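Local coordinates for protein LbaCas13a (C2c2) (Lachnospiraceae bacterium, PDB 5W1I) that probably acts as a CRISPR RNA-guided ribonuclease of the Cas13a (C2c2) family, cutting single-stranded RNA after recognising a complementary target, at residues B[97-102]-B[165-170]; B[299-304]-B[394-399]. All coordinates share one frame; numbering follows the deposited sequence.

The two contacts lie far apart in one large, mostly helical chain. Their centres are about 57 Å apart and their nearest atoms about 42 Å, so they do not touch. Along the chain they follow in series: 97-102 with 165-170 closes before 299-304 with 394-399 opens. Interaction 1 joins two loops that follow helices; interaction 2 lays a loop on a helix. Each has one hydrogen bond across its two segments, from a side-chain N-H to a backbone carbonyl. Interaction 1 is partly buried, and its nearest atom is about 18 Å from the bound nucleic acid. Interaction 2 is buried, and its nearest atom is about 9 Å from the bound nucleic acid. Neither touches the nucleic acid directly.

Interaction 1 (B[97-102]-B[165-170]); sequences RRNGLV and IKNNID
Arg97 lays one face of its guanidinium over the side-chain amide of Asn168. The two planes are 24° apart and stacked, with Asn168 ND2 offset toward the rim of the guanidinium. Arg97 NH2 comes within 3.4 Å of Asn168 CB. The arginine chain bends at chi3 (-58°), which turns its end back over the asparagine. Asn168 ND2 donates to Arg98 O at 2.8 Å, a nearly straight bond with an angle of 167° at the hydrogen. The acceptor lies in the amide plane, whereas the donor sits above the carbonyl plane of Arg98. The same ND2 also donates to Lys94 O, near the end of helix 83-96. The amide thus bridges that helix end and the type II turn from Arg97 to Gly100. The turn is closed by Gly100 N bonding to Arg97 O at 3.1 Å. A second asparagine sets the first: Asn167 ND2 donates to Asn168 OD1 at 2.9 Å, so both ends of the Asn168 amide are engaged. Asn167 ND2 also rests 3.3 Å from Asn99 CB. On the buried side, Leu101 and Ile165 run side by side. Leu101 CD2 meets Ile165 CD1 at 3.8 Å, and Ile95 touches both residues. Leu202 and Leu203 of helix 193-206 pack on Ile165. A leucine in place of Asn168 would probably leave Arg98 O and Lys94 O without this donor and set the Asn167 amide free to turn. The contact therefore joins the loop after helix 83-96 to the end of helix 158-166 and the loop that follows. Its chemistry is divided: one amide, itself held by a second, serves two backbone carbonyls on the more exposed side, and aliphatic chains meet in the buried part.

Interaction 2 (B[299-304]-B[394-399]); sequences LRRMRR and YFDDKM
Segment 299-304 is a turn and a half within the longer helix 292-311. Segment 394-399 is a loop that runs into helix 398-416. The backbones come closest at Arg301 and Tyr394, whose CA atoms are 4.6 Å apart. The loop therefore lies almost directly on the helix. Arg301 carries the contact. With CG beside the backbone N (chi1 -72°) and the chain extended from CG to NE, its CG and CD pass alongside Tyr394 O. Arg301 NH1 donates to Tyr394 O at 2.8 Å, with an angle of 149° at the hydrogen. The oxygen lies at the guanidinium edge, close to its plane, while the donor is tilted from the carbonyl plane. NE of the same arginine makes a salt bridge with Asp297, one turn earlier in the helix. Asp396 OD1 is 4.4 Å from Arg301 NH1, beyond a salt bridge, so only their opposite charges are near. The root of Arg301 is used as well. Arg301 CB, placed by the helix backbone, stands over the centre of the Phe395 ring, 3.9 Å from the centroid, in a CH-pi contact. Phe395 CZ also meets Met302 CB at 4.0 Å, and Phe404 of helix 398-416 meets the same ring. Tyr394 turns its ring edge to Arg304, at the end of 299-304. Tyr394 CE1 is 3.7 Å from Arg304 CB and 3.6 Å from Arg304 O. Arg304 NH1 donates to Arg393 O, so two arginines one turn apart hold successive carbonyls of the loop. Beyond the contact, Asp397 is the N-cap of helix 398-416, and Asp397 OD1 accepts from Met399 N at 2.9 Å. The arrangement is a helix-to-loop packing in a region built of helices and loops: arginines bind loop carbonyls, aromatics pack against the helix, and an N-capped helix follows.

Interaction 1 (B[97-102]-B[165-170])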
ATOM      1  N   ARG B  97      38.920   4.595  17.987  1.00 49.63           N
ATOM      2  CA  ARG B  97      39.455   5.942  18.140  1.00 49.23           C
ATOM      3  C   ARG B  97      40.831   6.048  17.483  1.00 49.22           C
ATOM      4  O   ARG B  97      41.329   5.108  16.859  1.00 60.35           O
ATOM      5  CB  ARG B  97      39.531   6.329  19.617  1.00 59.43           C
ATOM      6  CG  ARG B  97      38.186   6.645  20.254  1.00 53.90           C
ATOM      7  CD  ARG B  97      38.335   7.246  21.646  1.00 59.25           C
ATOM      8  NE  ARG B  97      39.063   6.373  22.563  1.00 70.08           N
ATOM      9  CZ  ARG B  97      40.311   6.586  22.969  1.00 78.79           C
ATOM     10  NH1 ARG B  97      40.977   7.649  22.541  1.00 65.36           N
ATOM     11  NH2 ARG B  97      40.891   5.738  23.809  1.00 65.61           N
ATOM     12  N   ARG B  98      41.456   7.213  17.635  1.00 53.16           N
ATOM     13  CA  ARG B  98      42.742   7.451  16.997  1.00 52.77           C
ATOM     14  C   ARG B  98      43.827   6.608  17.658  1.00 56.35           C
ATOM     15  O   ARG B  98      43.728   6.239  18.831  1.00 56.88           O
ATOM     16  CB  ARG B  98      43.114   8.936  17.060  1.00 63.32           C
ATOM     17  CG  ARG B  98      44.232   9.328  16.103  1.00 68.92           C
ATOM     18  CD  ARG B  98      44.611  10.800  16.204  1.00 73.01           C
ATOM     19  NE  ARG B  98      45.866  10.997  16.924  1.00 80.78           N
ATOM     20  CZ  ARG B  98      45.967  11.590  18.109  1.00 82.00           C
ATOM     21  NH1 ARG B  98      44.882  12.060  18.712  1.00 81.75           N
ATOM     22  NH2 ARG B  98      47.152  11.722  18.688  1.00 84.64           N
ATOM     23  N   ASN B  99      44.866   6.300  16.881  1.00 51.59           N
ATOM     24  CA  ASN B  99      45.927   5.358  17.232  1.00 54.89           C
ATOM     25  C   ASN B  99      45.407   3.938  17.422  1.00 60.40           C
ATOM     26  O   ASN B  99      46.174   3.046  17.805  1.00 51.88           O
ATOM     27  CB  ASN B  99      46.704   5.808  18.477  1.00 63.57           C
ATOM     28  CG  ASN B  99      47.208   7.233  18.366  1.00 68.57           C
ATOM     29  OD1 ASN B  99      47.558   7.697  17.279  1.00 61.53           O
ATOM     30  ND2 ASN B  99      47.248   7.937  19.491  1.00 73.99           N
ATOM     31  N   GLY B 100      44.128   3.706  17.154  1.00 48.33           N
ATOM     32  CA  GLY B 100      43.540   2.383  17.184  1.00 48.97           C
ATOM     33  C   GLY B 100      43.616   1.704  15.835  1.00 49.59           C
ATOM     34  O   GLY B 100      44.548   1.919  15.054  1.00 45.25           O
ATOM     35  N   LEU B 101      42.616   0.871  15.550  1.00 44.14           N
ATOM     36  CA  LEU B 101      42.564   0.154  14.276  1.00 44.11           C
ATOM     37  C   LEU B 101      41.816   1.006  13.249  1.00 46.42           C
ATOM     38  O   LEU B 101      40.663   0.758  12.886  1.00 35.66           O
ATOM     39  CB  LEU B 101      41.916  -1.212  14.461  1.00 43.36           C
ATOM     40  CG  LEU B 101      42.199  -2.234  13.358  1.00 44.16           C
ATOM     41  CD1 LEU B 101      43.693  -2.496  13.247  1.00 34.74           C
ATOM     42  CD2 LEU B 101      41.448  -3.525  13.622  1.00 41.22           C
ATOM     43  N   VAL B 102      42.510   2.039  12.784  1.00 38.75           N
ATOM     44  CA  VAL B 102      42.007   2.954  11.767  1.00 44.56           C
ATOM     45  C   VAL B 102      42.853   2.734  10.519  1.00 49.05           C
ATOM     46  O   VAL B 102      44.007   3.174  10.452  1.00 45.13           O
ATOM     47  CB  VAL B 102      42.060   4.413  12.232  1.00 45.91           C
ATOM     48  CG1 VAL B 102      41.334   5.312  11.241  1.00 46.64           C
ATOM     49  CG2 VAL B 102      41.460   4.547  13.622  1.00 45.09           C
ATOM     50  N   ILE B 165      45.101  -2.525  18.200  1.00 42.99           N
ATOM     51  CA  ILE B 165      43.863  -2.810  18.917  1.00 50.09           C
ATOM     52  C   ILE B 165      44.044  -2.616  20.421  1.00 49.90           C
ATOM     53  O   ILE B 165      43.117  -2.172  21.110  1.00 44.76           O
ATOM     54  CB  ILE B 165      43.372  -4.227  18.569  1.00 47.99           C
ATOM     55  CG1 ILE B 165      42.778  -4.239  17.159  1.00 45.88           C
ATOM     56  CG2 ILE B 165      42.339  -4.724  19.573  1.00 42.20           C
ATOM     57  CD1 ILE B 165      42.494  -5.619  16.624  1.00 36.36           C
ATOM     58  N   LYS B 166      45.231  -2.903  20.945  1.00 43.14           N
ATOM     59  CA  LYS B 166      45.526  -2.753  22.363  1.00 48.50           C
ATOM     60  C   LYS B 166      46.004  -1.356  22.735  1.00 56.32           C
ATOM     61  O   LYS B 166      46.209  -1.087  23.924  1.00 55.52           O
ATOM     62  CB  LYS B 166      46.596  -3.765  22.783  1.00 48.95           C
ATOM     63  CG  LYS B 166      46.183  -5.216  22.671  1.00 58.15           C
ATOM     64  CD  LYS B 166      47.404  -6.112  22.776  1.00 58.74           C
ATOM     65  CE  LYS B 166      48.213  -5.811  24.026  1.00 55.31           C
ATOM     66  NZ  LYS B 166      49.553  -6.459  23.982  1.00 66.29           N
ATOM     67  N   ASN B 167      46.179  -0.463  21.759  1.00 55.56           N
ATOM     68  CA  ASN B 167      46.789   0.832  22.047  1.00 52.61           C
ATOM     69  C   ASN B 167      45.907   1.696  22.940  1.00 48.94           C
ATOM     70  O   ASN B 167      46.423   2.472  23.751  1.00 49.18           O
ATOM     71  CB  ASN B 167      47.104   1.568  20.745  1.00 55.05           C
ATOM     72  CG  ASN B 167      47.928   2.819  20.972  1.00 60.37           C
ATOM     73  OD1 ASN B 167      49.159   2.770  20.989  1.00 56.29           O
ATOM     74  ND2 ASN B 167      47.253   3.949  21.154  1.00 48.80           N
ATOM     75  N   ASN B 168      44.588   1.583  22.809  1.00 50.92           N
ATOM     76  CA  ASN B 168      43.657   2.399  23.576  1.00 46.48           C
ATOM     77  C   ASN B 168      42.921   1.608  24.648  1.00 50.09           C
ATOM     78  O   ASN B 168      42.023   2.155  25.293  1.00 44.02           O
ATOM     79  CB  ASN B 168      42.646   3.066  22.640  1.00 52.20           C
ATOM     80  CG  ASN B 168      43.305   3.971  21.616  1.00 57.60           C
ATOM     81  OD1 ASN B 168      44.443   4.405  21.796  1.00 54.78           O
ATOM     82  ND2 ASN B 168      42.590   4.260  20.535  1.00 45.84           N
ATOM     83  N   ILE B 169      43.294   0.352  24.875  1.00 53.51           N
ATOM     84  CA  ILE B 169      42.578  -0.539  25.783  1.00 64.27           C
ATOM     85  C   ILE B 169      43.434  -0.753  27.022  1.00 64.91           C
ATOM     86  O   ILE B 169      44.573  -1.226  26.927  1.00 49.88           O
ATOM     87  CB  ILE B 169      42.249  -1.882  25.112  1.00 56.55           C
ATOM     88  CG1 ILE B 169      41.279  -1.689  23.944  1.00 55.26           C
ATOM     89  CG2 ILE B 169      41.679  -2.863  26.131  1.00 52.57           C
ATOM     90  CD1 ILE B 169      39.858  -1.401  24.367  1.00 61.68           C
ATOM     91  N   ASP B 170      42.886  -0.400  28.186  1.00 64.35           N
ATOM     92  CA  ASP B 170      43.529  -0.666  29.465  1.00 67.88           C
ATOM     93  C   ASP B 170      42.822  -1.743  30.277  1.00 69.13           C
ATOM     94  O   ASP B 170      43.290  -2.082  31.369  1.00 80.78           O
ATOM     95  CB  ASP B 170      43.609   0.621  30.297  1.00 67.96           C
ATOM     96  CG  ASP B 170      44.412   1.714  29.618  1.00 87.85           C
ATOM     97  OD1 ASP B 170      44.944   1.471  28.513  1.00 80.09           O
ATOM     98  OD2 ASP B 170      44.513   2.819  30.191  1.00 95.96           O
TER

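Interaction 2 (B[299-304]-B[394-399])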
ATOM      1  N   LEU B 299       5.757 -31.734 -12.978  1.00 32.43           N
ATOM      2  CA  LEU B 299       5.786 -31.429 -11.552  1.00 32.72           C
ATOM      3  C   LEU B 299       6.383 -32.575 -10.745  1.00 34.49           C
ATOM      4  O   LEU B 299       7.018 -32.337  -9.711  1.00 37.91           O
ATOM      5  CB  LEU B 299       4.379 -31.108 -11.047  1.00 29.03           C
ATOM      6  CG  LEU B 299       3.835 -29.702 -11.308  1.00 34.94           C
ATOM      7  CD1 LEU B 299       2.677 -29.402 -10.365  1.00 36.06           C
ATOM      8  CD2 LEU B 299       4.929 -28.653 -11.174  1.00 31.41           C
ATOM      9  N   ARG B 300       6.181 -33.816 -11.191  1.00 32.88           N
ATOM     10  CA  ARG B 300       6.750 -34.958 -10.481  1.00 38.75           C
ATOM     11  C   ARG B 300       8.271 -34.937 -10.540  1.00 34.20           C
ATOM     12  O   ARG B 300       8.941 -35.252  -9.550  1.00 31.10           O
ATOM     13  CB  ARG B 300       6.200 -36.263 -11.056  1.00 34.03           C
ATOM     14  CG  ARG B 300       6.660 -37.508 -10.313  1.00 37.29           C
ATOM     15  CD  ARG B 300       5.820 -38.730 -10.671  1.00 35.65           C
ATOM     16  NE  ARG B 300       4.422 -38.576 -10.273  1.00 45.73           N
ATOM     17  CZ  ARG B 300       3.429 -38.300 -11.113  1.00 45.23           C
ATOM     18  NH1 ARG B 300       3.674 -38.151 -12.408  1.00 37.55           N
ATOM     19  NH2 ARG B 300       2.190 -38.176 -10.658  1.00 41.07           N
ATOM     20  N   ARG B 301       8.833 -34.569 -11.692  1.00 29.55           N
ATOM     21  CA  ARG B 301      10.283 -34.463 -11.802  1.00 34.79           C
ATOM     22  C   ARG B 301      10.817 -33.325 -10.940  1.00 32.48           C
ATOM     23  O   ARG B 301      11.885 -33.452 -10.329  1.00 35.96           O
ATOM     24  CB  ARG B 301      10.685 -34.277 -13.264  1.00 34.65           C
ATOM     25  CG  ARG B 301      10.510 -35.536 -14.097  1.00 39.84           C
ATOM     26  CD  ARG B 301      10.508 -35.237 -15.583  1.00 35.82           C
ATOM     27  NE  ARG B 301       9.928 -36.339 -16.345  1.00 50.66           N
ATOM     28  CZ  ARG B 301      10.601 -37.423 -16.721  1.00 45.44           C
ATOM     29  NH1 ARG B 301      11.883 -37.552 -16.406  1.00 43.62           N
ATOM     30  NH2 ARG B 301       9.992 -38.378 -17.409  1.00 47.98           N
ATOM     31  N   MET B 302      10.091 -32.206 -10.879  1.00 29.85           N
ATOM     32  CA  MET B 302      10.483 -31.131  -9.976  1.00 34.72           C
ATOM     33  C   MET B 302      10.358 -31.568  -8.522  1.00 34.12           C
ATOM     34  O   MET B 302      11.181 -31.190  -7.680  1.00 32.82           O
ATOM     35  CB  MET B 302       9.636 -29.884 -10.240  1.00 27.69           C
ATOM     36  CG  MET B 302      10.101 -28.644  -9.486  1.00 27.39           C
ATOM     37  SD  MET B 302       9.137 -27.165  -9.867  1.00 35.57           S
ATOM     38  CE  MET B 302       7.686 -27.430  -8.850  1.00 27.40           C
ATOM     39  N   ARG B 303       9.340 -32.378  -8.212  1.00 31.44           N
ATOM     40  CA  ARG B 303       9.176 -32.878  -6.850  1.00 30.75           C
ATOM     41  C   ARG B 303      10.331 -33.784  -6.446  1.00 35.18           C
ATOM     42  O   ARG B 303      10.792 -33.739  -5.299  1.00 35.67           O
ATOM     43  CB  ARG B 303       7.846 -33.619  -6.718  1.00 30.34           C
ATOM     44  CG  ARG B 303       7.581 -34.163  -5.325  1.00 34.44           C
ATOM     45  CD  ARG B 303       7.448 -33.039  -4.312  1.00 37.47           C
ATOM     46  NE  ARG B 303       7.485 -33.534  -2.939  1.00 40.62           N
ATOM     47  CZ  ARG B 303       7.388 -32.759  -1.863  1.00 45.97           C
ATOM     48  NH1 ARG B 303       7.242 -31.448  -1.997  1.00 34.31           N
ATOM     49  NH2 ARG B 303       7.435 -33.297  -0.652  1.00 38.07           N
ATOM     50  N   ARG B 304      10.815 -34.612  -7.375  1.00 32.36           N
ATOM     51  CA  ARG B 304      11.940 -35.488  -7.066  1.00 34.41           C
ATOM     52  C   ARG B 304      13.204 -34.693  -6.769  1.00 31.28           C
ATOM     53  O   ARG B 304      14.037 -35.131  -5.967  1.00 36.15           O
ATOM     54  CB  ARG B 304      12.182 -36.467  -8.217  1.00 36.73           C
ATOM     55  CG  ARG B 304      11.104 -37.530  -8.359  1.00 37.62           C
ATOM     56  CD  ARG B 304      11.566 -38.671  -9.255  1.00 40.66           C
ATOM     57  NE  ARG B 304      10.477 -39.587  -9.587  1.00 38.92           N
ATOM     58  CZ  ARG B 304       9.780 -39.542 -10.719  1.00 42.11           C
ATOM     59  NH1 ARG B 304      10.059 -38.626 -11.637  1.00 34.65           N
ATOM     60  NH2 ARG B 304       8.804 -40.414 -10.933  1.00 38.56           N
ATOM     61  N   TYR B 394      14.712 -37.052 -12.903  1.00 38.32           N
ATOM     62  CA  TYR B 394      14.594 -35.612 -12.993  1.00 34.17           C
ATOM     63  C   TYR B 394      14.379 -35.209 -14.454  1.00 38.76           C
ATOM     64  O   TYR B 394      13.955 -36.029 -15.282  1.00 39.73           O
ATOM     65  CB  TYR B 394      15.840 -34.988 -12.360  1.00 33.50           C
ATOM     66  CG  TYR B 394      16.270 -35.721 -11.109  1.00 43.56           C
ATOM     67  CD1 TYR B 394      15.493 -35.685  -9.959  1.00 36.99           C
ATOM     68  CD2 TYR B 394      17.443 -36.466 -11.084  1.00 42.47           C
ATOM     69  CE1 TYR B 394      15.875 -36.362  -8.815  1.00 35.08           C
ATOM     70  CE2 TYR B 394      17.832 -37.147  -9.944  1.00 42.11           C
ATOM     71  CZ  TYR B 394      17.044 -37.090  -8.813  1.00 33.26           C
ATOM     72  OH  TYR B 394      17.425 -37.764  -7.676  1.00 39.43           O
ATOM     73  N   PHE B 395      14.664 -33.951 -14.770  1.00 40.04           N
ATOM     74  CA  PHE B 395      14.484 -33.462 -16.126  1.00 32.61           C
ATOM     75  C   PHE B 395      15.638 -33.914 -17.013  1.00 44.22           C
ATOM     76  O   PHE B 395      16.776 -34.066 -16.560  1.00 43.29           O
ATOM     77  CB  PHE B 395      14.377 -31.937 -16.135  1.00 35.57           C
ATOM     78  CG  PHE B 395      13.188 -31.407 -15.382  1.00 39.21           C
ATOM     79  CD1 PHE B 395      11.944 -31.328 -15.988  1.00 34.27           C
ATOM     80  CD2 PHE B 395      13.312 -30.998 -14.064  1.00 27.67           C
ATOM     81  CE1 PHE B 395      10.849 -30.843 -15.297  1.00 26.57           C
ATOM     82  CE2 PHE B 395      12.221 -30.513 -13.367  1.00 29.79           C
ATOM     83  CZ  PHE B 395      10.987 -30.435 -13.984  1.00 30.23           C
ATOM     84  N   ASP B 396      15.328 -34.134 -18.295  1.00 40.33           N
ATOM     85  CA  ASP B 396      16.358 -34.538 -19.247  1.00 40.33           C
ATOM     86  C   ASP B 396      17.406 -33.446 -19.424  1.00 38.21           C
ATOM     87  O   ASP B 396      18.596 -33.736 -19.594  1.00 40.90           O
ATOM     88  CB  ASP B 396      15.723 -34.894 -20.592  1.00 42.44           C
ATOM     89  CG  ASP B 396      14.682 -35.993 -20.475  1.00 51.81           C
ATOM     90  OD1 ASP B 396      14.802 -36.838 -19.563  1.00 55.20           O
ATOM     91  OD2 ASP B 396      13.744 -36.014 -21.299  1.00 62.05           O
ATOM     92  N   ASP B 397      16.984 -32.185 -19.387  1.00 37.44           N
ATOM     93  CA  ASP B 397      17.894 -31.051 -19.517  1.00 44.68           C
ATOM     94  C   ASP B 397      18.624 -30.853 -18.193  1.00 43.39           C
ATOM     95  O   ASP B 397      18.006 -30.517 -17.178  1.00 38.84           O
ATOM     96  CB  ASP B 397      17.123 -29.797 -19.920  1.00 36.20           C
ATOM     97  CG  ASP B 397      18.033 -28.654 -20.342  1.00 45.49           C
ATOM     98  OD1 ASP B 397      19.234 -28.675 -20.001  1.00 51.01           O
ATOM     99  OD2 ASP B 397      17.542 -27.729 -21.020  1.00 46.15           O
ATOM    100  N   LYS B 398      19.945 -31.059 -18.203  1.00 39.66           N
ATOM    101  CA  LYS B 398      20.728 -30.883 -16.986  1.00 46.68           C
ATOM    102  C   LYS B 398      20.722 -29.433 -16.523  1.00 42.59           C
ATOM    103  O   LYS B 398      20.782 -29.166 -15.317  1.00 43.12           O
ATOM    104  CB  LYS B 398      22.167 -31.355 -17.214  1.00 41.15           C
ATOM    105  CG  LYS B 398      23.046 -31.304 -15.971  1.00 55.02           C
ATOM    106  CD  LYS B 398      24.471 -31.749 -16.272  1.00 60.35           C
ATOM    107  CE  LYS B 398      24.529 -33.212 -16.682  1.00 63.68           C
ATOM    108  NZ  LYS B 398      25.933 -33.689 -16.836  1.00 63.14           N
ATOM    109  N   MET B 399      20.648 -28.486 -17.463  1.00 46.64           N
ATOM    110  CA  MET B 399      20.574 -27.077 -17.092  1.00 40.45           C
ATOM    111  C   MET B 399      19.287 -26.759 -16.342  1.00 36.14           C
ATOM    112  O   MET B 399      19.272 -25.862 -15.491  1.00 40.79           O
ATOM    113  CB  MET B 399      20.698 -26.201 -18.339  1.00 37.07           C
ATOM    114  CG  MET B 399      22.095 -26.190 -18.947  1.00 45.67           C
ATOM    115  SD  MET B 399      23.406 -26.298 -17.711  1.00 67.73           S
ATOM    116  CE  MET B 399      23.903 -24.583 -17.582  1.00 47.64           C
TER